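Local coordinates for BH1478 protein (Bacillus halodurans, PDB 2QUP) that is of unknown function, belongs to the DUF327 family, and folds as an all-helical bundle of four antiparallel helices, at residues A[48-53]-A[70-75]; A[55-60]-A[127-132]; A[110-115]-A[134-139]. All coordinates share one frame; numbering follows the deposited sequence. Where two conformers were deposited one is given.

How the interactions relate
The modelled chain is an up-and-down bundle of helices 27-60, 63-88, 98-120 and 126-144. Interaction 1 pairs the first helix with the second. Interaction 2 pairs the first with the last, and interaction 3 pairs the third with the last. Their centres lie about 12 to 13 Å from one another. Interactions 1 and 2 use adjoining parts of helix 27-60, and their segments alternate along the chain; so do those of interactions 2 and 3, which share helix 126-144. Interaction 1 closes before interaction 3 opens. Leu-112 packs on Val-73 and Leu-115 packs on Leu-57. The three pairings therefore meet in one common interior, and Asp-51 and Lys-137 add a salt bridge between interactions 1 and 3.

Interaction 1: A[48-53]-A[70-75]; sequences SKIDDQ and KELVKE
Leu-72 meets Ile-50, Gln-53 and Lys-49 at the tightly packed part of this contact. Its CB rests against Ile-50 CG1 at 3.7 Å. The two side chains pass in opposite senses, and Ile-50 CD1 ends beside the backbone of Leu-72, 3.9 Å from Leu-72 O. Meanwhile CD1 of Leu-72 reaches the other helix. It touches Gln-53 CB at 3.8 Å and Lys-49 O at 3.9 Å. Gln-53 crosses Leu-72 at about a right angle, and its CG is also near that methyl. Gln-53 is buried and divides its roles. Its CB and CG pack on Leu-72, while the bend at chi2 (47°) takes the amide elsewhere, and NE2 is hydrogen-bonded to Glu-65 OE2.

The second branch of Ile-50 serves another neighbour. With CG1 beside the backbone N (chi1 -67°), CG2 is turned to Val-73 and meets its CG2 at 4.1 Å. Here too the side chains cross at nearly a right angle. Ile-50 and Val-73 are both buried.

The contact joins the first two helices of an up-and-down four-helix bundle. The short segments run antiparallel at 152°, and their axes are 9.6 Å apart at closest approach. Tyr-69 and Phe-76 of helix 63-88 also touch Ile-50. Val-73 packs on Leu-112 of helix 98-120, which places this edge of the contact in the bundle interior.

The other side is looser and faces solvent. Lys-49 gives Leu-72 CD1 its CB, at 4.0 Å, but the rest of its chain leads away from helix 63-88. Glu-75, also exposed, packs on Leu-46 of helix 27-60.

Interaction 2: A[55-60]-A[127-132]; sequences KLLSET and LDILNM
The flat carbonyl group of Lys-55 takes part beside Ser-58, which faces Ile-129 and Leu-130. Ser-58 has two conformers, and in the one given OG lies in the carbonyl plane, on a lone pair of Lys-55 O, with a C=O...OG angle of 129°. The 2.5 Å between Ser-58 OG and Lys-55 O is doubtfully short. Glu-59 N bonds to the same oxygen; in this conformer OG is a second donor. A chi1 of 82° turns OG back over the Ser-58 backbone, toward the preceding turn. In this conformer OG also lies 4.0 Å from Leu-130 CD1.

Ile-129 comes in close to the backbone. Its CG2 sits 3.7 Å from Ser-58 CA. The same CG2 meets Leu-57 CG at 4.2 Å, the two side chains crossing at about a right angle.

This pairs the first and last helices of the up-and-down four-helix bundle. The segments run antiparallel at 158°, with axes only 8.5 Å apart. The small side chain of Ser-58 is consistent with this close approach. Val-119 of helix 98-120 touches both Leu-57 and Ile-129.

On the exposed side, Lys-55 starts away from helix 126-144 and bends back at chi2 and chi3. Its NZ ends 3.8 Å from Leu-130 CD2, and the two side chains cross obliquely.

Interaction 3: A[110-115]-A[134-139]; sequences RKLLDL and GEIKGL
The last two helices of the up-and-down four-helix bundle pair here, Lys-111 and Leu-115 of helix 98-120 facing Ile-136 of helix 126-144. The short segments run antiparallel at 165°, with axes 10.3 Å apart at closest approach.

The apolar part gathers round Ile-136. Its CD1 touches two neighbouring leucine methyls that approach from the same side, Leu-115 CD2 at 3.9 Å and Leu-112 CD2 at 4.0 Å. Both leucines cross Ile-136 at about a right angle. Leu-112 was modelled in two conformers, so its part in this is less certain. Tyr-69 of helix 63-88 touches all three side chains and closes this side toward the bundle interior.

Lys-111 joins the apolar part to the polar outer side. Its CB packs on Ile-136 CG1 at 3.8 Å, and its CG meets Leu-139 CD1 at 4.0 Å. The chain bends at chi2 (-42°) and is extended beyond that point, which carries the end of the chain out to the Glu-135 carboxylate. Nearby, Arg-110 NH1 makes a salt bridge to Asp-114 OD1 within its own helix, and Arg-110 NE makes another to Glu-107.

Lys-111 and Glu-135 form a salt bridge across the helices, but a long one. The carboxylate lies beside the end of the lysine chain: Glu-135 OE2 is 3.3 Å from Lys-111 CE and 3.9 Å from Lys-111 NZ.

Interaction 1: A[48-53]-A[70-75]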
loop_
_atom_site.group_PDB
_atom_site.type_symbol
_atom_site.label_atom_id
_atom_site.label_comp_id
_atom_site.label_asym_id
_atom_site.label_seq_id
_atom_site.Cartn_x
_atom_site.Cartn_y
_atom_site.Cartn_z
ATOM N N SER A 48 0.638 9.210 -2.034
ATOM C CA SER A 48 0.240 10.577 -1.713
ATOM C C SER A 48 -1.280 10.678 -1.590
ATOM O O SER A 48 -1.793 11.216 -0.601
ATOM C CB SER A 48 0.766 11.559 -2.771
ATOM O OG SER A 48 2.132 11.874 -2.548
ATOM N N LYS A 49 -1.990 10.158 -2.597
ATOM C CA LYS A 49 -3.444 9.967 -2.554
ATOM C C LYS A 49 -3.884 9.145 -1.342
ATOM O O LYS A 49 -4.757 9.549 -0.587
ATOM C CB LYS A 49 -3.896 9.258 -3.811
ATOM C CG LYS A 49 -3.792 10.126 -5.044
ATOM C CD LYS A 49 -4.196 9.320 -6.270
ATOM C CE LYS A 49 -4.353 10.220 -7.466
ATOM N NZ LYS A 49 -3.065 10.327 -8.182
ATOM N N ILE A 50 -3.246 8.009 -1.142
ATOM C CA ILE A 50 -3.545 7.151 0.005
ATOM C C ILE A 50 -3.396 7.887 1.337
ATOM O O ILE A 50 -4.250 7.744 2.212
ATOM C CB ILE A 50 -2.712 5.847 -0.039
ATOM C CG1 ILE A 50 -3.137 4.973 -1.224
ATOM C CG2 ILE A 50 -2.926 5.006 1.186
ATOM C CD1 ILE A 50 -2.218 3.789 -1.422
ATOM N N ASP A 51 -2.335 8.679 1.483
ATOM C CA ASP A 51 -2.133 9.504 2.693
ATOM C C ASP A 51 -3.270 10.500 2.917
ATOM O O ASP A 51 -3.758 10.673 4.035
ATOM C CB ASP A 51 -0.832 10.303 2.585
ATOM C CG ASP A 51 0.377 9.494 2.940
ATOM O OD1 ASP A 51 0.250 8.522 3.712
ATOM O OD2 ASP A 51 1.467 9.839 2.446
ATOM N N ASP A 52 -3.671 11.165 1.841
ATOM C CA ASP A 52 -4.729 12.179 1.894
ATOM C C ASP A 52 -6.098 11.564 2.195
ATOM O O ASP A 52 -6.920 12.145 2.923
ATOM C CB ASP A 52 -4.820 12.917 0.552
ATOM C CG ASP A 52 -3.694 13.893 0.346
ATOM O OD1 ASP A 52 -3.135 14.378 1.354
ATOM O OD2 ASP A 52 -3.377 14.175 -0.836
ATOM N N GLN A 53 -6.342 10.387 1.621
ATOM C CA GLN A 53 -7.616 9.728 1.785
ATOM C C GLN A 53 -7.683 9.079 3.175
ATOM O O GLN A 53 -8.750 8.901 3.727
ATOM C CB GLN A 53 -7.817 8.698 0.661
ATOM C CG GLN A 53 -9.196 8.033 0.620
ATOM C CD GLN A 53 -10.366 8.998 0.749
ATOM O OE1 GLN A 53 -10.490 9.943 -0.020
ATOM N NE2 GLN A 53 -11.249 8.734 1.703
ATOM N N LYS A 70 -9.963 2.061 0.571
ATOM C CA LYS A 70 -9.664 0.676 0.252
ATOM C C LYS A 70 -9.516 0.469 -1.249
ATOM O O LYS A 70 -8.775 -0.401 -1.650
ATOM C CB LYS A 70 -10.713 -0.258 0.849
ATOM C CG LYS A 70 -10.666 -0.287 2.387
ATOM C CD LYS A 70 -11.863 -0.974 3.002
ATOM C CE LYS A 70 -12.093 -2.381 2.493
ATOM N NZ LYS A 70 -13.134 -3.014 3.349
ATOM N N GLU A 71 -10.177 1.284 -2.066
ATOM C CA GLU A 71 -9.958 1.154 -3.503
ATOM C C GLU A 71 -8.577 1.643 -3.933
ATOM O O GLU A 71 -8.007 1.103 -4.879
ATOM C CB GLU A 71 -11.095 1.769 -4.321
ATOM C CG GLU A 71 -12.319 0.829 -4.466
ATOM C CD GLU A 71 -12.132 -0.254 -5.533
ATOM O OE1 GLU A 71 -11.895 -1.429 -5.171
ATOM O OE2 GLU A 71 -12.223 0.070 -6.737
ATOM N N LEU A 72 -8.028 2.622 -3.219
ATOM C CA LEU A 72 -6.680 3.078 -3.452
ATOM C C LEU A 72 -5.665 2.064 -2.928
ATOM O O LEU A 72 -4.674 1.770 -3.598
ATOM C CB LEU A 72 -6.477 4.455 -2.806
ATOM C CG LEU A 72 -7.163 5.668 -3.425
ATOM C CD1 LEU A 72 -6.858 6.873 -2.575
ATOM C CD2 LEU A 72 -6.666 5.913 -4.855
ATOM N N VAL A 73 -5.907 1.538 -1.720
ATOM C CA VAL A 73 -4.966 0.657 -1.080
ATOM C C VAL A 73 -4.841 -0.631 -1.883
ATOM O O VAL A 73 -3.727 -1.092 -2.162
ATOM C CB VAL A 73 -5.382 0.331 0.376
ATOM C CG1 VAL A 73 -4.574 -0.847 0.866
ATOM C CG2 VAL A 73 -5.099 1.514 1.260
ATOM N N LYS A 74 -5.988 -1.168 -2.285
ATOM C CA LYS A 74 -6.075 -2.353 -3.153
ATOM C C LYS A 74 -5.341 -2.152 -4.480
ATOM O O LYS A 74 -4.722 -3.079 -5.016
ATOM C CB LYS A 74 -7.550 -2.718 -3.406
ATOM C CG LYS A 74 -7.822 -4.076 -4.067
ATOM C CD LYS A 74 -9.307 -4.446 -3.963
ATOM C CE LYS A 74 -9.690 -5.565 -4.937
ATOM N NZ LYS A 74 -11.139 -5.535 -5.331
ATOM N N GLU A 75 -5.404 -0.942 -5.027
ATOM C CA GLU A 75 -4.646 -0.643 -6.259
ATOM C C GLU A 75 -3.121 -0.600 -6.052
ATOM O O GLU A 75 -2.349 -1.005 -6.927
ATOM C CB GLU A 75 -5.083 0.684 -6.846
ATOM C CG GLU A 75 -4.432 0.975 -8.193
ATOM C CD GLU A 75 -4.729 2.354 -8.689
ATOM O OE1 GLU A 75 -4.359 2.669 -9.847
ATOM O OE2 GLU A 75 -5.341 3.115 -7.911
#

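Interaction 2: A[55-60]-A[127-132]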
loop_
_atom_site.group_PDB
_atom_site.type_symbol
_atom_site.label_atom_id
_atom_site.label_comp_id
_atom_site.label_asym_id
_atom_site.label_seq_id
_atom_site.Cartn_x
_atom_site.Cartn_y
_atom_site.Cartn_z
ATOM N N LYS A 55 -6.166 10.167 5.921
ATOM C CA LYS A 55 -6.474 11.341 6.700
ATOM C C LYS A 55 -7.934 11.784 6.638
ATOM O O LYS A 55 -8.567 11.950 7.690
ATOM C CB LYS A 55 -5.521 12.478 6.334
ATOM C CG LYS A 55 -5.880 13.810 6.972
ATOM C CD LYS A 55 -4.870 14.191 8.022
ATOM C CE LYS A 55 -5.297 13.739 9.400
ATOM N NZ LYS A 55 -4.180 13.936 10.373
ATOM N N LEU A 56 -8.475 11.973 5.427
ATOM C CA LEU A 56 -9.918 12.235 5.241
ATOM C C LEU A 56 -10.787 11.250 5.980
ATOM O O LEU A 56 -11.717 11.665 6.663
ATOM C CB LEU A 56 -10.314 12.187 3.755
ATOM C CG LEU A 56 -11.678 12.756 3.384
ATOM C CD1 LEU A 56 -11.907 14.070 4.102
ATOM C CD2 LEU A 56 -11.755 12.972 1.866
ATOM N N LEU A 57 -10.472 9.954 5.849
ATOM C CA LEU A 57 -11.254 8.891 6.480
ATOM C C LEU A 57 -11.169 9.005 7.974
ATOM O O LEU A 57 -12.159 8.790 8.633
ATOM C CB LEU A 57 -10.791 7.486 6.069
ATOM C CG LEU A 57 -11.232 6.284 6.938
ATOM C CD1 LEU A 57 -12.748 6.074 6.945
ATOM C CD2 LEU A 57 -10.515 5.017 6.492
ATOM N N SER A 58 -10.003 9.348 8.503
ATOM C CA SER A 58 -9.837 9.540 9.951
ATOM C C SER A 58 -10.696 10.701 10.492
ATOM O O SER A 58 -11.167 10.670 11.654
ATOM C CB SER A 58 -8.367 9.780 10.264
ATOM O OG SER A 58 -8.034 11.134 10.033
ATOM N N GLU A 59 -10.900 11.714 9.646
ATOM C CA GLU A 59 -11.693 12.897 9.974
ATOM C C GLU A 59 -13.190 12.640 9.773
ATOM O O GLU A 59 -13.996 13.005 10.618
ATOM C CB GLU A 59 -11.280 14.085 9.083
ATOM C CG GLU A 59 -9.851 14.604 9.240
ATOM C CD GLU A 59 -9.579 15.270 10.584
ATOM O OE1 GLU A 59 -8.698 14.765 11.309
ATOM O OE2 GLU A 59 -10.222 16.296 10.914
ATOM N N THR A 60 -13.571 12.060 8.638
ATOM C CA THR A 60 -14.989 11.906 8.318
ATOM C C THR A 60 -15.566 10.645 8.932
ATOM O O THR A 60 -16.612 10.718 9.581
ATOM C CB THR A 60 -15.278 11.888 6.820
ATOM O OG1 THR A 60 -14.688 10.718 6.265
ATOM C CG2 THR A 60 -14.712 13.108 6.133
ATOM N N LEU A 127 -8.441 9.277 16.200
ATOM C CA LEU A 127 -7.010 9.047 16.385
ATOM C C LEU A 127 -6.606 7.584 16.258
ATOM O O LEU A 127 -5.541 7.278 15.698
ATOM C CB LEU A 127 -6.506 9.638 17.696
ATOM C CG LEU A 127 -4.994 9.795 17.858
ATOM C CD1 LEU A 127 -4.387 10.692 16.783
ATOM C CD2 LEU A 127 -4.759 10.385 19.234
ATOM N N ASP A 128 -7.452 6.696 16.783
ATOM C CA ASP A 128 -7.332 5.245 16.580
ATOM C C ASP A 128 -7.413 4.891 15.100
ATOM O O ASP A 128 -6.624 4.099 14.628
ATOM C CB ASP A 128 -8.427 4.493 17.343
ATOM C CG ASP A 128 -8.386 4.747 18.847
ATOM O OD1 ASP A 128 -7.317 5.077 19.400
ATOM O OD2 ASP A 128 -9.445 4.619 19.484
ATOM N N ILE A 129 -8.364 5.485 14.384
ATOM C CA ILE A 129 -8.476 5.317 12.920
ATOM C C ILE A 129 -7.225 5.785 12.160
ATOM O O ILE A 129 -6.705 5.080 11.293
ATOM C CB ILE A 129 -9.775 5.954 12.381
ATOM C CG1 ILE A 129 -10.985 5.245 13.010
ATOM C CG2 ILE A 129 -9.831 5.914 10.855
ATOM C CD1 ILE A 129 -12.302 5.452 12.317
ATOM N N LEU A 130 -6.723 6.960 12.538
ATOM C CA LEU A 130 -5.421 7.441 12.103
ATOM C C LEU A 130 -4.284 6.446 12.324
ATOM O O LEU A 130 -3.492 6.192 11.407
ATOM C CB LEU A 130 -5.119 8.793 12.753
ATOM C CG LEU A 130 -4.083 9.718 12.138
ATOM C CD1 LEU A 130 -4.321 9.890 10.609
ATOM C CD2 LEU A 130 -4.171 11.039 12.877
ATOM N N ASN A 131 -4.203 5.863 13.521
ATOM C CA ASN A 131 -3.183 4.853 13.826
ATOM C C ASN A 131 -3.271 3.636 12.935
ATOM O O ASN A 131 -2.248 3.173 12.431
ATOM C CB ASN A 131 -3.238 4.434 15.290
ATOM C CG ASN A 131 -2.830 5.560 16.226
ATOM O OD1 ASN A 131 -1.856 6.277 15.975
ATOM N ND2 ASN A 131 -3.579 5.726 17.309
ATOM N N MET A 132 -4.507 3.177 12.711
ATOM C CA MET A 132 -4.794 2.009 11.879
ATOM C C MET A 132 -4.337 2.221 10.443
ATOM O O MET A 132 -3.759 1.319 9.830
ATOM C CB MET A 132 -6.298 1.682 11.900
ATOM C CG MET A 132 -6.830 1.116 13.225
ATOM S SD MET A 132 -8.644 1.084 13.295
ATOM C CE MET A 132 -8.924 1.119 15.076
#

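Interaction 3: A[110-115]-A[134-139]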
loop_
_atom_site.group_PDB
_atom_site.type_symbol
_atom_site.label_atom_id
_atom_site.label_comp_id
_atom_site.label_asym_id
_atom_site.label_seq_id
_atom_site.Cartn_x
_atom_site.Cartn_y
_atom_site.Cartn_z
ATOM N N ARG A 110 -5.583 -8.509 6.573
ATOM C CA ARG A 110 -6.016 -8.601 7.982
ATOM C C ARG A 110 -6.385 -7.240 8.561
ATOM O O ARG A 110 -7.481 -7.075 9.104
ATOM C CB ARG A 110 -4.899 -9.180 8.825
ATOM C CG ARG A 110 -5.062 -10.644 9.197
ATOM C CD ARG A 110 -4.918 -10.857 10.699
ATOM N NE ARG A 110 -3.861 -10.037 11.308
ATOM C CZ ARG A 110 -4.037 -9.179 12.319
ATOM N NH1 ARG A 110 -5.234 -9.000 12.860
ATOM N NH2 ARG A 110 -3.007 -8.493 12.794
ATOM N N LYS A 111 -5.463 -6.277 8.430
ATOM C CA LYS A 111 -5.650 -4.901 8.901
ATOM C C LYS A 111 -6.807 -4.126 8.255
ATOM O O LYS A 111 -7.512 -3.399 8.942
ATOM C CB LYS A 111 -4.337 -4.096 8.803
ATOM C CG LYS A 111 -3.235 -4.455 9.829
ATOM C CD LYS A 111 -3.786 -4.672 11.250
ATOM C CE LYS A 111 -2.693 -5.093 12.235
ATOM N NZ LYS A 111 -3.222 -5.431 13.608
ATOM N N LEU A 112 -6.968 -4.269 6.942
ATOM C CA LEU A 112 -8.070 -3.656 6.228
ATOM C C LEU A 112 -9.431 -4.102 6.754
ATOM O O LEU A 112 -10.335 -3.274 6.919
ATOM C CB LEU A 112 -7.958 -3.939 4.724
ATOM C CG LEU A 112 -6.932 -3.063 4.021
ATOM C CD1 LEU A 112 -6.827 -3.424 2.484
ATOM C CD2 LEU A 112 -7.285 -1.555 4.215
ATOM N N LEU A 113 -9.560 -5.399 7.043
ATOM C CA LEU A 113 -10.803 -5.963 7.576
ATOM C C LEU A 113 -11.055 -5.422 8.978
ATOM O O LEU A 113 -12.188 -5.137 9.331
ATOM C CB LEU A 113 -10.730 -7.492 7.609
ATOM C CG LEU A 113 -10.720 -8.250 6.276
ATOM C CD1 LEU A 113 -10.354 -9.732 6.495
ATOM C CD2 LEU A 113 -12.056 -8.126 5.574
ATOM N N ASP A 114 -9.990 -5.252 9.754
ATOM C CA ASP A 114 -10.093 -4.723 11.124
ATOM C C ASP A 114 -10.459 -3.245 11.166
ATOM O O ASP A 114 -11.051 -2.746 12.142
ATOM C CB ASP A 114 -8.770 -4.916 11.857
ATOM C CG ASP A 114 -8.561 -6.338 12.312
ATOM O OD1 ASP A 114 -7.469 -6.611 12.842
ATOM O OD2 ASP A 114 -9.479 -7.178 12.145
ATOM N N LEU A 115 -10.076 -2.559 10.105
ATOM C CA LEU A 115 -10.384 -1.162 9.913
ATOM C C LEU A 115 -11.851 -0.966 9.557
ATOM O O LEU A 115 -12.513 -0.130 10.156
ATOM C CB LEU A 115 -9.497 -0.578 8.795
ATOM C CG LEU A 115 -9.722 0.877 8.394
ATOM C CD1 LEU A 115 -9.347 1.825 9.530
ATOM C CD2 LEU A 115 -8.917 1.202 7.158
ATOM N N GLY A 134 -1.990 4.268 9.569
ATOM C CA GLY A 134 -0.563 4.562 9.569
ATOM C C GLY A 134 0.203 3.261 9.635
ATOM O O GLY A 134 1.308 3.160 9.124
ATOM N N GLU A 135 -0.420 2.263 10.265
ATOM C CA GLU A 135 0.054 0.884 10.300
ATOM C C GLU A 135 0.012 0.252 8.942
ATOM O O GLU A 135 0.959 -0.384 8.529
ATOM C CB GLU A 135 -0.877 0.068 11.153
ATOM C CG GLU A 135 -0.382 -0.155 12.529
ATOM C CD GLU A 135 -1.085 -1.313 13.159
ATOM O OE1 GLU A 135 -1.977 -1.062 13.994
ATOM O OE2 GLU A 135 -0.767 -2.471 12.795
ATOM N N ILE A 136 -1.134 0.388 8.298
ATOM C CA ILE A 136 -1.344 -0.108 6.940
ATOM C C ILE A 136 -0.272 0.454 6.043
ATOM O O ILE A 136 0.414 -0.315 5.375
ATOM C CB ILE A 136 -2.777 0.210 6.432
ATOM C CG1 ILE A 136 -3.780 -0.681 7.187
ATOM C CG2 ILE A 136 -2.895 0.010 4.884
ATOM C CD1 ILE A 136 -5.210 -0.124 7.292
ATOM N N LYS A 137 -0.100 1.786 6.053
ATOM C CA LYS A 137 0.929 2.455 5.223
ATOM C C LYS A 137 2.305 1.856 5.499
ATOM O O LYS A 137 3.052 1.568 4.567
ATOM C CB LYS A 137 0.985 3.958 5.495
ATOM C CG LYS A 137 2.027 4.693 4.668
ATOM C CD LYS A 137 2.383 6.057 5.228
ATOM C CE LYS A 137 3.291 6.793 4.228
ATOM N NZ LYS A 137 3.334 8.268 4.457
ATOM N N GLY A 138 2.612 1.626 6.779
ATOM C CA GLY A 138 3.848 0.954 7.172
ATOM C C GLY A 138 4.049 -0.417 6.557
ATOM O O GLY A 138 5.126 -0.729 6.061
ATOM N N LEU A 139 3.006 -1.236 6.564
ATOM C CA LEU A 139 3.032 -2.478 5.816
ATOM C C LEU A 139 3.163 -2.224 4.296
ATOM O O LEU A 139 3.949 -2.891 3.610
ATOM C CB LEU A 139 1.799 -3.312 6.148
ATOM C CG LEU A 139 1.685 -3.728 7.628
ATOM C CD1 LEU A 139 0.299 -4.256 7.957
ATOM C CD2 LEU A 139 2.729 -4.755 7.960
#